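Local coordinates for fucolectin-related protein (Streptococcus pneumoniae, PDB 2WMF) that probably hydrolyses host blood-group carbohydrate antigens, acting as the catalytic module of a family 98 glycoside hydrolase, at residues F339-G342 with E343-S347; K394-T397 with K398-E402; S404-V407 with N408-S412. One frame throughout, in Å; residues are numbered along the deposited sequence.

Overall arrangement
All three contacts are local and follow one another along the chain, on the same side of its centre and well away from it. Contacts 1 and 2 sit where two neighbouring strands of a small parallel sheet, 337-340 and 394-396, run out into loops; they touch, with their centres about 9 Å apart, and Glu343 OE1 meets Thr397 OG1 between them. Contact 3 lies in the next helix, 406-413, and reaches contact 2 through Tyr409 and Leu410 but does not touch contact 1. Contacts 1 and 2 are both partly buried and both use bridging water, contact 2 adding a salt bridge; contact 3 is a surface contact, chiefly helical backbone bonding.

Contact 1. Residues F339-G342 with E343-S347; sequences FWNG and EGRIS
The loop that leaves strand 337-340, the middle strand of a three-stranded parallel sheet, folds back so that Asn341 grips the backbone of Ile346. Asn341 OD1 accepts the N-H of Ile346 at 2.8 Å, with an angle of 152° at the hydrogen; the donor stands above the amide's carbonyl plane, 44° out of it. The other end of the same amide, ND2, lies against Arg345 CB at 3.8 Å and is bonded to Glu188 of helix 184-192, which fixes the rotation of the group. The side chains of Asn341 and Arg345 cross at about a right angle, and the guanidinium runs on to a salt bridge with Glu379. Phe339 has CG anti to its backbone N (chi1 -176°), which turns the ring toward the returning chain, CE2 3.8 Å from Gly344 O: Ile346 CD1 sits over one face, 4.2 Å above the plane, while Asn341 OD1 lies at the ring edge. On the adjoining strand residue, the Trp340 ring carries Gly342 CA over one face, 3.4 Å above its plane.

Two waters bridge the backbone of the bend, one from each side. One donates to Trp340 O and to Gly344 O, the latter at 2.6 Å, and accepts from Glu343 N; the other donates to Asn341 O and accepts from Gly344 N at 2.7 Å. Gly344 itself has a positive phi, a conformation in which a CB would crowd the preceding carbonyl O. Glu343 directs OE1 to Thr397 in the loop after the neighbouring strand. One buried amide is thus used at both ends, OD1 by Ile346 N and ND2 by Glu188, while two waters join Trp340 O, Asn341 O, Glu343 N and the backbone of Gly344 across the bend.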
loop_
_atom_site.group_PDB
_atom_site.type_symbol
_atom_site.label_atom_id
_atom_site.label_comp_id
_atom_site.label_asym_id
_atom_site.label_seq_id
_atom_site.Cartn_x
_atom_site.Cartn_y
_atom_site.Cartn_z
ATOM N N PHE A 339 5.860 4.508 -20.900
ATOM C CA PHE A 339 5.831 5.925 -21.235
ATOM C C PHE A 339 7.117 6.543 -20.702
ATOM O O PHE A 339 7.376 6.514 -19.482
ATOM C CB PHE A 339 4.628 6.629 -20.639
ATOM C CG PHE A 339 4.527 8.088 -21.053
ATOM C CD1 PHE A 339 3.786 8.469 -22.170
ATOM C CD2 PHE A 339 5.230 9.058 -20.369
ATOM C CE1 PHE A 339 3.721 9.787 -22.559
ATOM C CE2 PHE A 339 5.192 10.384 -20.764
ATOM C CZ PHE A 339 4.437 10.744 -21.856
ATOM N N TRP A 340 7.904 7.104 -21.617
ATOM C CA TRP A 340 9.139 7.820 -21.293
ATOM C C TRP A 340 8.914 9.321 -21.295
ATOM O O TRP A 340 8.360 9.877 -22.272
ATOM C CB TRP A 340 10.226 7.498 -22.329
ATOM C CG TRP A 340 11.567 8.119 -22.045
ATOM C CD1 TRP A 340 12.215 8.166 -20.854
ATOM C CD2 TRP A 340 12.445 8.699 -23.006
ATOM N NE1 TRP A 340 13.444 8.776 -20.998
ATOM C CE2 TRP A 340 13.602 9.124 -22.314
ATOM C CE3 TRP A 340 12.336 8.972 -24.377
ATOM C CZ2 TRP A 340 14.662 9.770 -22.955
ATOM C CZ3 TRP A 340 13.409 9.626 -25.017
ATOM C CH2 TRP A 340 14.537 10.029 -24.290
ATOM N N ASN A 341 9.338 9.929 -20.198
ATOM C CA ASN A 341 9.219 11.372 -19.967
ATOM C C ASN A 341 10.212 12.190 -20.776
ATOM O O ASN A 341 10.291 13.399 -20.587
ATOM C CB ASN A 341 9.446 11.727 -18.500
ATOM C CG ASN A 341 8.203 11.715 -17.662
ATOM O OD1 ASN A 341 7.098 11.411 -18.125
ATOM N ND2 ASN A 341 8.383 12.100 -16.407
ATOM N N GLY A 342 10.948 11.584 -21.698
ATOM C CA GLY A 342 12.021 12.295 -22.440
ATOM C C GLY A 342 11.626 13.336 -23.476
ATOM O O GLY A 342 12.484 14.125 -23.863
ATOM N N GLU A 343 10.380 13.335 -23.940
ATOM C CA GLU A 343 9.881 14.323 -24.932
ATOM C C GLU A 343 8.598 14.988 -24.408
ATOM O O GLU A 343 7.627 15.183 -25.163
ATOM C CB GLU A 343 9.653 13.677 -26.317
ATOM C CG GLU A 343 10.888 12.993 -26.841
ATOM C CD GLU A 343 10.716 12.145 -28.091
ATOM O OE1 GLU A 343 9.644 12.108 -28.741
ATOM O OE2 GLU A 343 11.722 11.457 -28.390
ATOM N N GLY A 344 8.599 15.288 -23.110
ATOM C CA GLY A 344 7.444 15.832 -22.421
ATOM C C GLY A 344 6.997 14.877 -21.344
ATOM O O GLY A 344 7.013 13.679 -21.564
ATOM N N ARG A 345 6.558 15.399 -20.203
ATOM C CA ARG A 345 6.432 14.609 -18.979
ATOM C C ARG A 345 4.987 14.240 -18.680
ATOM O O ARG A 345 4.041 14.942 -19.068
ATOM C CB ARG A 345 7.048 15.337 -17.784
ATOM C CG ARG A 345 8.522 15.645 -17.987
ATOM C CD ARG A 345 9.034 16.869 -17.259
ATOM N NE ARG A 345 10.380 17.139 -17.747
ATOM C CZ ARG A 345 10.679 17.739 -18.904
ATOM N NH1 ARG A 345 9.716 18.233 -19.682
ATOM N NH2 ARG A 345 11.939 17.816 -19.303
ATOM N N ILE A 346 4.824 13.115 -18.000
ATOM C CA ILE A 346 3.486 12.631 -17.634
ATOM C C ILE A 346 2.735 13.672 -16.756
ATOM O O ILE A 346 1.492 13.746 -16.785
ATOM C CB ILE A 346 3.553 11.228 -16.956
ATOM C CG1 ILE A 346 2.157 10.592 -16.943
ATOM C CG2 ILE A 346 4.170 11.281 -15.525
ATOM C CD1 ILE A 346 1.651 10.236 -18.302
ATOM N N SER A 347 3.480 14.508 -16.024
ATOM C CA SER A 347 2.846 15.623 -15.235
ATOM C C SER A 347 2.089 16.617 -16.103
ATOM O O SER A 347 1.270 17.393 -15.592
ATOM C CB SER A 347 3.903 16.388 -14.423
ATOM O OG SER A 347 4.957 16.804 -15.248
HETATM O O HOH W 1 7.722 12.107 -23.506
HETATM O O HOH W 2 10.837 15.682 -21.603
#

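Contact 2. Residues K394-T397 with K398-E402; sequences KILT and KNSEE
A type I beta turn from Thr397 to Ser400 reverses the chain just beyond strand 394-396, closed by Ser400 N donating to Thr397 O at 3.0 Å. Ser400 also answers with its side chain: OG takes the N-H of Thr397 at 2.9 Å in an almost straight bond, 174° at the hydrogen. Backbone and hydroxyl of Ser400 therefore hold Thr397 by both its carbonyl and its amide. With OG beside its own backbone N (chi1 -74°), Ser400 points this hydroxyl back at the strand end, where Leu396 CD2 packs against it at 3.8 Å. Thr397 OG1 receives a weak bond from Asn399 N, and its stronger partner is Glu343, in the loop after the adjacent strand.

The turn belongs to the exit of an outermost strand of the three-stranded parallel sheet, where the chain heads through a short 3-10 segment into helix 406-413. Across that connection Lys394 and Glu402 approach from opposite directions and form a salt bridge, NZ to OE2 at 2.9 Å. Both chains bend at chi2, bringing the two charged ends together. The ammonium meets OE2 from above the carboxylate plane, 55° out of it, with CE lying close to the same oxygen. The second carboxylate oxygen, OE1, accepts from a water at 2.7 Å; this water also bonds Ser400 OG and, weakly, Lys394 NZ, tying the ion pair to the turn hydroxyl.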
loop_
_atom_site.group_PDB
_atom_site.type_symbol
_atom_site.label_atom_id
_atom_site.label_comp_id
_atom_site.label_asym_id
_atom_site.label_seq_id
_atom_site.Cartn_x
_atom_site.Cartn_y
_atom_site.Cartn_z
ATOM N N LYS A 394 7.097 -1.235 -26.553
ATOM C CA LYS A 394 6.991 0.017 -27.276
ATOM C C LYS A 394 7.327 1.144 -26.335
ATOM O O LYS A 394 6.852 1.161 -25.186
ATOM C CB LYS A 394 5.579 0.225 -27.807
ATOM C CG LYS A 394 5.305 1.648 -28.342
ATOM C CD LYS A 394 5.908 1.875 -29.733
ATOM C CE LYS A 394 5.331 3.145 -30.380
ATOM N NZ LYS A 394 5.841 3.291 -31.780
ATOM N N ILE A 395 8.165 2.069 -26.787
ATOM C CA ILE A 395 8.442 3.273 -26.001
ATOM C C ILE A 395 7.514 4.421 -26.480
ATOM O O ILE A 395 7.639 4.948 -27.595
ATOM C CB ILE A 395 9.930 3.679 -26.061
ATOM C CG1 ILE A 395 10.835 2.503 -25.673
ATOM C CG2 ILE A 395 10.217 4.930 -25.169
ATOM C CD1 ILE A 395 12.294 2.806 -25.854
ATOM N N LEU A 396 6.544 4.767 -25.652
ATOM C CA LEU A 396 5.639 5.910 -25.941
ATOM C C LEU A 396 6.252 7.166 -25.354
ATOM O O LEU A 396 6.871 7.111 -24.305
ATOM C CB LEU A 396 4.238 5.693 -25.346
ATOM C CG LEU A 396 3.392 4.633 -26.053
ATOM C CD1 LEU A 396 2.141 4.315 -25.247
ATOM C CD2 LEU A 396 3.057 5.082 -27.481
ATOM N N THR A 397 6.105 8.279 -26.051
ATOM C CA THR A 397 6.468 9.582 -25.510
ATOM C C THR A 397 5.285 10.527 -25.766
ATOM O O THR A 397 4.293 10.148 -26.413
ATOM C CB THR A 397 7.727 10.158 -26.188
ATOM O OG1 THR A 397 7.414 10.583 -27.522
ATOM C CG2 THR A 397 8.904 9.167 -26.191
ATOM N N LYS A 398 5.356 11.737 -25.225
ATOM C CA LYS A 398 4.261 12.662 -25.351
ATOM C C LYS A 398 4.024 13.019 -26.812
ATOM O O LYS A 398 2.904 13.334 -27.163
ATOM C CB LYS A 398 4.529 13.933 -24.570
ATOM C CG LYS A 398 3.293 14.902 -24.517
ATOM C CD LYS A 398 3.501 16.046 -23.551
ATOM C CE LYS A 398 2.442 17.107 -23.776
ATOM N NZ LYS A 398 2.579 18.130 -22.787
ATOM N N ASN A 399 5.054 12.897 -27.637
ATOM C CA ASN A 399 4.989 13.190 -29.080
ATOM C C ASN A 399 4.714 11.971 -29.975
ATOM O O ASN A 399 4.712 12.059 -31.216
ATOM C CB ASN A 399 6.304 13.846 -29.483
ATOM C CG ASN A 399 6.440 15.275 -28.924
ATOM O OD1 ASN A 399 5.456 15.890 -28.471
ATOM N ND2 ASN A 399 7.662 15.797 -28.941
ATOM N N SER A 400 4.406 10.851 -29.354
ATOM C CA SER A 400 4.043 9.659 -30.111
ATOM C C SER A 400 2.755 9.857 -30.907
ATOM O O SER A 400 1.713 10.165 -30.333
ATOM C CB SER A 400 3.889 8.444 -29.192
ATOM O OG SER A 400 5.166 7.993 -28.776
ATOM N N GLU A 401 2.829 9.624 -32.217
ATOM C CA GLU A 401 1.636 9.725 -33.087
ATOM C C GLU A 401 0.490 8.862 -32.586
ATOM O O GLU A 401 -0.681 9.213 -32.731
ATOM C CB GLU A 401 1.987 9.308 -34.522
ATOM C CG GLU A 401 2.821 10.326 -35.248
ATOM C CD GLU A 401 1.981 11.414 -35.896
ATOM O OE1 GLU A 401 1.884 11.422 -37.146
ATOM O OE2 GLU A 401 1.404 12.254 -35.157
ATOM N N GLU A 402 0.844 7.727 -31.991
ATOM C CA GLU A 402 -0.133 6.705 -31.558
ATOM C C GLU A 402 -1.108 7.200 -30.499
ATOM O O GLU A 402 -2.220 6.676 -30.387
ATOM C CB GLU A 402 0.576 5.452 -31.041
ATOM C CG GLU A 402 1.319 4.672 -32.116
ATOM C CD GLU A 402 2.743 5.140 -32.362
ATOM O OE1 GLU A 402 3.161 6.209 -31.861
ATOM O OE2 GLU A 402 3.464 4.423 -33.105
HETATM O O HOH W 3 5.685 6.495 -30.973
#

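Contact 3. Residues S404-V407 with N408-S412; sequences SSKV and NYLNS
Asn411 N meets Val407 O at 2.8 Å, the shortest polar bond between 404-407 and 408-412, in helix 406-413, the helix that follows strand 394-396. It is the last of three successive i to i+4 bonds that build the helix from its first turn. Tyr409 N reaches Ser405 O, the carbonyl of the N-cap residue, at 2.9 Å, and Leu410 N meets Lys406 O at 3.0 Å, 176° at the hydrogen. Beside the Asn411 to Val407 bond the two side chains touch. They lie side by side and point the same way, with Val407 CG1 against Asn411 ND2 at 3.6 Å, while Asn411 OD1 is taken up by the hydroxyl of Tyr371.

Further along, Tyr409 O is gripped by two donors from Ser412, its backbone N and its hydroxyl. Ser412 OG donates to Tyr409 O at 2.7 Å, in the carbonyl plane and on a lone pair, with chi1 of 79° folding the hydroxyl back over the preceding turn. Ser412 N gives the same oxygen a bond and Asn408 O a weak one.

Lys406 NZ bonds the carbonyl oxygens of Phe352 and Gln354. On the side facing the sheet, Tyr409 lies against Lys394 and Leu396 of the strand, and buried Leu410 also packs on Leu396. Leu410 CG also lies 3.7 Å from Lys406 O.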
loop_
_atom_site.group_PDB
_atom_site.type_symbol
_atom_site.label_atom_id
_atom_site.label_comp_id
_atom_site.label_asym_id
_atom_site.label_seq_id
_atom_site.Cartn_x
_atom_site.Cartn_y
_atom_site.Cartn_z
ATOM N N SER A 404 -2.834 9.708 -30.505
ATOM C CA SER A 404 -4.025 10.284 -31.110
ATOM C C SER A 404 -5.179 9.291 -30.954
ATOM O O SER A 404 -6.342 9.708 -30.854
ATOM C CB SER A 404 -3.801 10.627 -32.588
ATOM O OG SER A 404 -3.671 9.445 -33.384
ATOM N N SER A 405 -4.868 7.987 -30.928
ATOM C CA SER A 405 -5.839 6.984 -30.509
ATOM C C SER A 405 -5.193 6.056 -29.462
ATOM O O SER A 405 -4.936 4.873 -29.665
ATOM C CB SER A 405 -6.362 6.205 -31.692
ATOM O OG SER A 405 -5.296 5.496 -32.268
ATOM N N LYS A 406 -4.993 6.659 -28.316
ATOM C CA LYS A 406 -4.258 6.067 -27.212
ATOM C C LYS A 406 -4.820 4.691 -26.806
ATOM O O LYS A 406 -4.076 3.701 -26.675
ATOM C CB LYS A 406 -4.347 7.042 -26.036
ATOM C CG LYS A 406 -3.850 6.511 -24.724
ATOM C CD LYS A 406 -4.111 7.486 -23.588
ATOM C CE LYS A 406 -5.610 7.485 -23.212
ATOM N NZ LYS A 406 -5.993 8.514 -22.206
ATOM N N VAL A 407 -6.131 4.632 -26.575
ATOM C CA VAL A 407 -6.732 3.396 -26.073
ATOM C C VAL A 407 -6.673 2.281 -27.117
ATOM O O VAL A 407 -6.301 1.135 -26.818
ATOM C CB VAL A 407 -8.185 3.635 -25.549
ATOM C CG1 VAL A 407 -8.871 2.311 -25.225
ATOM C CG2 VAL A 407 -8.149 4.557 -24.345
ATOM N N ASN A 408 -7.038 2.597 -28.360
ATOM C CA ASN A 408 -6.960 1.593 -29.420
ATOM C C ASN A 408 -5.521 1.070 -29.578
ATOM O O ASN A 408 -5.298 -0.125 -29.770
ATOM C CB ASN A 408 -7.469 2.176 -30.743
ATOM C CG ASN A 408 -8.989 2.346 -30.763
ATOM O OD1 ASN A 408 -9.713 1.771 -29.932
ATOM N ND2 ASN A 408 -9.480 3.152 -31.708
ATOM N N TYR A 409 -4.544 1.974 -29.515
ATOM C CA TYR A 409 -3.152 1.555 -29.677
ATOM C C TYR A 409 -2.694 0.636 -28.545
ATOM O O TYR A 409 -2.164 -0.446 -28.771
ATOM C CB TYR A 409 -2.200 2.744 -29.794
ATOM C CG TYR A 409 -0.794 2.244 -29.982
ATOM C CD1 TYR A 409 -0.433 1.578 -31.147
ATOM C CD2 TYR A 409 0.148 2.355 -28.963
ATOM C CE1 TYR A 409 0.817 1.078 -31.320
ATOM C CE2 TYR A 409 1.428 1.863 -29.108
ATOM C CZ TYR A 409 1.773 1.218 -30.293
ATOM O OH TYR A 409 3.047 0.690 -30.416
ATOM N N LEU A 410 -2.899 1.056 -27.309
ATOM C CA LEU A 410 -2.512 0.190 -26.182
ATOM C C LEU A 410 -3.291 -1.124 -26.211
ATOM O O LEU A 410 -2.740 -2.176 -25.900
ATOM C CB LEU A 410 -2.673 0.947 -24.866
ATOM C CG LEU A 410 -1.501 1.952 -24.659
ATOM C CD1 LEU A 410 -1.801 2.974 -23.557
ATOM C CD2 LEU A 410 -0.166 1.193 -24.413
ATOM N N ASN A 411 -4.566 -1.103 -26.602
ATOM C CA ASN A 411 -5.307 -2.331 -26.760
ATOM C C ASN A 411 -4.746 -3.285 -27.808
ATOM O O ASN A 411 -5.017 -4.483 -27.759
ATOM C CB ASN A 411 -6.774 -2.020 -27.063
ATOM C CG ASN A 411 -7.510 -1.529 -25.813
ATOM O OD1 ASN A 411 -6.913 -1.479 -24.724
ATOM N ND2 ASN A 411 -8.791 -1.197 -25.947
ATOM N N SER A 412 -4.016 -2.734 -28.783
ATOM C CA SER A 412 -3.369 -3.576 -29.793
ATOM C C SER A 412 -2.145 -4.334 -29.238
ATOM O O SER A 412 -1.676 -5.291 -29.853
ATOM C CB SER A 412 -2.987 -2.770 -31.047
ATOM O OG SER A 412 -1.805 -2.020 -30.889
#